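Local coordinates for N-acylethanolamine-hydrolyzing acid amidase subunit beta (PDB 6DY3), which probably hydrolyses bioactive fatty acid amides such as N-palmitoylethanolamine to ethanolamine and free fatty acids, as the beta subunit of a self-cleaved heterodimer of the Ntn-hydrolase clan, at residues G16-Y21 and N207-S212; R175-Q180 and V202-N207. One frame throughout, in Å; residues are numbered along the deposited sequence.

Overall arrangement
Behind the N-terminal Cys-1 the chain runs through strand 2-7 and turns into strand 13-20, whose end supplies residues 16-21 of contact 1. It then builds the second sheet and several helices before reaching helix 173-185, where residues 175-180 open contact 2. Contact 2 closes a short loop of 21 intervening residues, mostly helical, by setting that helix against the segment leading to strand 209-215. Contact 1 closes a far longer loop of 185 residues, which encloses the short one, by pairing two sheet strands. Both contacts include Asn-207, and they meet directly where Asn-18 ND2 probably hydrogen-bonds Val-204 O, tying strand 13-20 to the loop that packs on helix 173-185.

Contact 1: residues G16-Y21 and N207-S212; sequences GRNLDY and NLTVFS
Leu-19 of residues 16-21 faces two successive residues of 207-212, Val-210 and Phe-211, so the antiparallel pairing carries a beta bulge. Leu-19 N donates to Phe-211 O (3.1 Å), while Val-210 N donates back to Leu-19 O (2.7 Å); Tyr-21 N extends the ladder to Leu-208 O. The dense apolar packing lies on the Leu-19 and Phe-211 face. There Leu-19 CB sits over the Phe-211 ring as a CH-pi contact, 3.7 Å from the centroid and 19° off its normal, and CD2 reaches ring atom CE2 at 3.5 Å. With CG between backbone N and carbonyl carbon (chi1 64°), Phe-211 swings its ring beneath Leu-19.

The other face is polar. Ser-212 OG donates to Asn-18 OD1 (2.7 Å) from above the amide carbonyl plane, and Thr-209 OG1 meets Asp-20 OD2 (2.7 Å) on its syn side. The packing thins at the exposed Leu-208, whose CB comes no closer than 3.8 Å to Tyr-21 O.

Asp-20 OD1 bonds the amino group of Cys-1, by similarity the nucleophile, and forms a salt bridge with Arg-174 of helix 173-185. Arg-17, by similarity important for activity, lies beside Cys-1 and bonds Leu-68 O of strand 64-70 through NH2. On the apolar face Leu-47 and Phe-49 of strand 41-49 in the second sheet pack on Phe-211, while helix 24-28 packs on Val-210 and Tyr-21.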
loop_
_atom_site.group_PDB
_atom_site.type_symbol
_atom_site.label_atom_id
_atom_site.label_comp_id
_atom_site.label_asym_id
_atom_site.label_seq_id
_atom_site.Cartn_x
_atom_site.Cartn_y
_atom_site.Cartn_z
ATOM N N GLY B 16 -5.101 -5.885 9.217
ATOM C CA GLY B 16 -6.170 -5.824 8.238
ATOM C C GLY B 16 -6.056 -4.554 7.416
ATOM O O GLY B 16 -5.660 -3.505 7.925
ATOM N N ARG B 17 -6.433 -4.645 6.145
ATOM C CA ARG B 17 -6.246 -3.522 5.240
ATOM C C ARG B 17 -7.310 -3.540 4.153
ATOM O O ARG B 17 -7.458 -4.535 3.440
ATOM C CB ARG B 17 -4.847 -3.562 4.610
ATOM C CG ARG B 17 -4.362 -2.207 4.116
ATOM C CD ARG B 17 -4.688 -1.979 2.659
ATOM N NE ARG B 17 -4.769 -0.555 2.359
ATOM C CZ ARG B 17 -3.741 0.216 2.032
ATOM N NH1 ARG B 17 -2.526 -0.291 1.942
ATOM N NH2 ARG B 17 -3.944 1.501 1.785
ATOM N N ASN B 18 -8.022 -2.429 4.016
ATOM C CA ASN B 18 -8.905 -2.187 2.886
ATOM C C ASN B 18 -8.290 -1.102 2.019
ATOM O O ASN B 18 -7.772 -0.111 2.537
ATOM C CB ASN B 18 -10.295 -1.750 3.346
ATOM C CG ASN B 18 -11.181 -2.914 3.740
ATOM O OD1 ASN B 18 -10.730 -4.056 3.818
ATOM N ND2 ASN B 18 -12.451 -2.628 3.996
ATOM N N LEU B 19 -8.321 -1.304 0.706
ATOM C CA LEU B 19 -7.815 -0.324 -0.249
ATOM C C LEU B 19 -9.001 0.308 -0.970
ATOM O O LEU B 19 -9.720 -0.375 -1.707
ATOM C CB LEU B 19 -6.860 -0.970 -1.246
ATOM C CG LEU B 19 -6.213 0.054 -2.179
ATOM C CD1 LEU B 19 -4.904 0.530 -1.576
ATOM C CD2 LEU B 19 -6.013 -0.517 -3.575
ATOM N N ASP B 20 -9.209 1.603 -0.754
ATOM C CA ASP B 20 -10.239 2.357 -1.456
ATOM C C ASP B 20 -9.592 3.200 -2.550
ATOM O O ASP B 20 -8.635 3.939 -2.297
ATOM C CB ASP B 20 -11.030 3.240 -0.489
ATOM C CG ASP B 20 -11.754 2.431 0.596
ATOM O OD1 ASP B 20 -11.927 2.953 1.718
ATOM O OD2 ASP B 20 -12.147 1.273 0.337
ATOM N N TYR B 21 -10.126 3.090 -3.760
ATOM C CA TYR B 21 -9.532 3.681 -4.948
ATOM C C TYR B 21 -10.657 4.220 -5.811
ATOM O O TYR B 21 -11.620 3.498 -6.086
ATOM C CB TYR B 21 -8.727 2.628 -5.712
ATOM C CG TYR B 21 -7.607 3.141 -6.581
ATOM C CD1 TYR B 21 -6.368 3.462 -6.037
ATOM C CD2 TYR B 21 -7.775 3.262 -7.957
ATOM C CE1 TYR B 21 -5.336 3.907 -6.832
ATOM C CE2 TYR B 21 -6.741 3.710 -8.768
ATOM C CZ TYR B 21 -5.526 4.029 -8.200
ATOM O OH TYR B 21 -4.503 4.469 -9.009
ATOM N N ASN B 207 -18.336 1.435 -1.767
ATOM C CA ASN B 207 -18.369 1.352 -3.227
ATOM C C ASN B 207 -16.982 1.492 -3.847
ATOM O O ASN B 207 -16.755 1.009 -4.963
ATOM C CB ASN B 207 -19.299 2.428 -3.790
ATOM C CG ASN B 207 -20.757 2.153 -3.493
ATOM O OD1 ASN B 207 -21.176 0.997 -3.410
ATOM N ND2 ASN B 207 -21.543 3.217 -3.332
ATOM N N LEU B 208 -16.056 2.165 -3.169
ATOM C CA LEU B 208 -14.720 2.376 -3.712
ATOM C C LEU B 208 -13.722 1.314 -3.283
ATOM O O LEU B 208 -12.578 1.342 -3.744
ATOM C CB LEU B 208 -14.198 3.758 -3.300
ATOM C CG LEU B 208 -15.085 4.929 -3.719
ATOM C CD1 LEU B 208 -14.439 6.230 -3.323
ATOM C CD2 LEU B 208 -15.363 4.907 -5.213
ATOM N N THR B 209 -14.116 0.372 -2.431
ATOM C CA THR B 209 -13.174 -0.620 -1.932
ATOM C C THR B 209 -12.776 -1.572 -3.056
ATOM O O THR B 209 -13.632 -2.233 -3.652
ATOM C CB THR B 209 -13.781 -1.385 -0.760
ATOM O OG1 THR B 209 -14.265 -0.461 0.222
ATOM C CG2 THR B 209 -12.737 -2.286 -0.121
ATOM N N VAL B 210 -11.475 -1.622 -3.353
ATOM C CA VAL B 210 -10.967 -2.528 -4.381
ATOM C C VAL B 210 -10.765 -3.924 -3.811
ATOM O O VAL B 210 -11.292 -4.913 -4.335
ATOM C CB VAL B 210 -9.664 -1.977 -4.991
ATOM C CG1 VAL B 210 -9.024 -3.004 -5.934
ATOM C CG2 VAL B 210 -9.941 -0.690 -5.729
ATOM N N PHE B 211 -9.980 -4.028 -2.740
ATOM C CA PHE B 211 -9.741 -5.313 -2.106
ATOM C C PHE B 211 -9.704 -5.158 -0.595
ATOM O O PHE B 211 -9.504 -4.068 -0.057
ATOM C CB PHE B 211 -8.436 -5.971 -2.587
ATOM C CG PHE B 211 -7.183 -5.208 -2.232
ATOM C CD1 PHE B 211 -6.674 -5.230 -0.944
ATOM C CD2 PHE B 211 -6.478 -4.531 -3.209
ATOM C CE1 PHE B 211 -5.523 -4.550 -0.631
ATOM C CE2 PHE B 211 -5.315 -3.855 -2.900
ATOM C CZ PHE B 211 -4.837 -3.867 -1.613
ATOM N N SER B 212 -9.891 -6.288 0.075
ATOM C CA SER B 212 -9.700 -6.427 1.510
ATOM C C SER B 212 -8.683 -7.537 1.730
ATOM O O SER B 212 -8.732 -8.564 1.047
ATOM C CB SER B 212 -11.010 -6.772 2.229
ATOM O OG SER B 212 -11.977 -5.748 2.113
#

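Contact 2: residues R175-Q180 and V202-N207; sequences RITAIQ and VPVRNN
Pro-203 O, in the residue whose ring lies against Thr-177, accepts a nearly linear hydrogen bond from Asn-206 ND2 (2.9 Å, 172° at the hydrogen). The acceptor oxygen lies almost in the Asn-206 amide plane, and the bond draws residues 203-206 into a compact turn. Asn-206 ND2 has a second, weak bond to Asp-20 OD1.

Across the contact everything is van der Waals. Thr-177 has OG1 beside its own backbone N (chi1 -61°), where it bonds Asp-173 O one helical turn back and lies 3.3 Å from Pro-203 CD. Its methyl CG2, on the other branch, passes 3.6 Å from Val-202 O and 4.0 Å from Val-204 CG2. The cis peptide bond before Pro-203 sets Val-202 O and Pro-203 CD on the same side of the peptide, so that both meet Thr-177.

In the layered alpha-beta-beta-alpha fold of Ntn hydrolases helices cover the sheets, and here helix 173-185 covers the sheet that contains strands 2-7 and 158-161. Val-204 CG2 fits against the helix between Thr-177 and Ala-178, 4.1 Å from Ala-178 CB. Beneath them, Ala-178 rests on Ile-4 and Val-160, and Val-204 touches Thr-2, next to the N-terminal Cys-1.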
loop_
_atom_site.group_PDB
_atom_site.type_symbol
_atom_site.label_atom_id
_atom_site.label_comp_id
_atom_site.label_asym_id
_atom_site.label_seq_id
_atom_site.Cartn_x
_atom_site.Cartn_y
_atom_site.Cartn_z
ATOM N N ARG B 175 -13.550 4.956 9.857
ATOM C CA ARG B 175 -12.755 4.803 11.071
ATOM C C ARG B 175 -13.640 4.594 12.292
ATOM O O ARG B 175 -13.338 3.752 13.145
ATOM C CB ARG B 175 -11.858 6.025 11.256
ATOM C CG ARG B 175 -10.827 5.877 12.358
ATOM C CD ARG B 175 -9.857 7.048 12.384
ATOM N NE ARG B 175 -8.879 6.892 13.451
ATOM C CZ ARG B 175 -9.082 7.278 14.705
ATOM N NH1 ARG B 175 -10.223 7.854 15.057
ATOM N NH2 ARG B 175 -8.139 7.090 15.614
ATOM N N ILE B 176 -14.741 5.340 12.391
ATOM C CA ILE B 176 -15.639 5.205 13.537
ATOM C C ILE B 176 -16.225 3.799 13.593
ATOM O O ILE B 176 -16.265 3.162 14.653
ATOM C CB ILE B 176 -16.748 6.272 13.479
ATOM C CG1 ILE B 176 -16.140 7.677 13.550
ATOM C CG2 ILE B 176 -17.756 6.064 14.607
ATOM C CD1 ILE B 176 -17.101 8.777 13.169
ATOM N N THR B 177 -16.707 3.301 12.455
ATOM C CA THR B 177 -17.336 1.987 12.429
ATOM C C THR B 177 -16.348 0.895 12.815
ATOM O O THR B 177 -16.667 0.010 13.618
ATOM C CB THR B 177 -17.918 1.723 11.042
ATOM O OG1 THR B 177 -18.917 2.709 10.755
ATOM C CG2 THR B 177 -18.527 0.328 10.961
ATOM N N ALA B 178 -15.138 0.940 12.256
ATOM C CA ALA B 178 -14.152 -0.091 12.557
ATOM C C ALA B 178 -13.812 -0.114 14.041
ATOM O O ALA B 178 -13.613 -1.187 14.621
ATOM C CB ALA B 178 -12.890 0.127 11.720
ATOM N N ILE B 179 -13.751 1.058 14.679
ATOM C CA ILE B 179 -13.437 1.103 16.105
ATOM C C ILE B 179 -14.583 0.523 16.918
ATOM O O ILE B 179 -14.362 -0.219 17.882
ATOM C CB ILE B 179 -13.117 2.546 16.537
ATOM C CG1 ILE B 179 -11.858 3.048 15.822
ATOM C CG2 ILE B 179 -12.955 2.630 18.054
ATOM C CD1 ILE B 179 -11.643 4.546 15.939
ATOM N N GLN B 180 -15.820 0.852 16.550
ATOM C CA GLN B 180 -16.970 0.267 17.228
ATOM C C GLN B 180 -16.970 -1.246 17.073
ATOM O O GLN B 180 -17.205 -1.982 18.040
ATOM C CB GLN B 180 -18.264 0.875 16.687
ATOM C CG GLN B 180 -18.526 2.288 17.197
ATOM C CD GLN B 180 -19.756 2.935 16.570
ATOM O OE1 GLN B 180 -20.469 2.310 15.782
ATOM N NE2 GLN B 180 -20.005 4.198 16.919
ATOM N N VAL B 202 -19.978 -2.256 6.606
ATOM C CA VAL B 202 -20.234 -1.008 5.910
ATOM C C VAL B 202 -20.147 0.125 6.934
ATOM O O VAL B 202 -20.679 -0.006 8.037
ATOM C CB VAL B 202 -21.607 -1.027 5.209
ATOM C CG1 VAL B 202 -21.887 0.302 4.532
ATOM C CG2 VAL B 202 -21.662 -2.154 4.198
ATOM N N PRO B 203 -19.478 1.241 6.586
ATOM C CA PRO B 203 -18.841 1.617 5.320
ATOM C C PRO B 203 -17.326 1.385 5.257
ATOM O O PRO B 203 -16.681 1.947 4.365
ATOM C CB PRO B 203 -19.138 3.111 5.228
ATOM C CG PRO B 203 -19.235 3.571 6.668
ATOM C CD PRO B 203 -19.371 2.343 7.554
ATOM N N VAL B 204 -16.761 0.603 6.184
ATOM C CA VAL B 204 -15.360 0.198 6.049
ATOM C C VAL B 204 -15.151 -0.444 4.682
ATOM O O VAL B 204 -14.204 -0.124 3.953
ATOM C CB VAL B 204 -14.951 -0.758 7.187
ATOM C CG1 VAL B 204 -13.441 -0.996 7.171
ATOM C CG2 VAL B 204 -15.392 -0.227 8.543
ATOM N N ARG B 205 -16.036 -1.370 4.325
ATOM C CA ARG B 205 -16.235 -1.768 2.940
ATOM C C ARG B 205 -17.253 -0.819 2.324
ATOM O O ARG B 205 -18.278 -0.518 2.941
ATOM C CB ARG B 205 -16.723 -3.218 2.862
ATOM C CG ARG B 205 -17.431 -3.584 1.568
ATOM C CD ARG B 205 -17.838 -5.049 1.560
ATOM N NE ARG B 205 -18.871 -5.351 2.552
ATOM C CZ ARG B 205 -20.180 -5.352 2.306
ATOM N NH1 ARG B 205 -20.639 -5.066 1.096
ATOM N NH2 ARG B 205 -21.033 -5.645 3.277
ATOM N N ASN B 206 -16.971 -0.346 1.112
ATOM C CA ASN B 206 -17.823 0.647 0.470
ATOM C C ASN B 206 -17.673 0.528 -1.045
ATOM O O ASN B 206 -16.990 -0.363 -1.554
ATOM C CB ASN B 206 -17.484 2.051 0.965
ATOM C CG ASN B 206 -16.035 2.385 0.780
ATOM O OD1 ASN B 206 -15.592 2.619 -0.345
ATOM N ND2 ASN B 206 -15.276 2.406 1.880
ATOM N N ASN B 207 -18.336 1.435 -1.767
ATOM C CA ASN B 207 -18.369 1.352 -3.227
ATOM C C ASN B 207 -16.982 1.492 -3.847
ATOM O O ASN B 207 -16.755 1.009 -4.963
ATOM C CB ASN B 207 -19.299 2.428 -3.790
ATOM C CG ASN B 207 -20.757 2.153 -3.493
ATOM O OD1 ASN B 207 -21.176 0.997 -3.410
ATOM N ND2 ASN B 207 -21.543 3.217 -3.332
#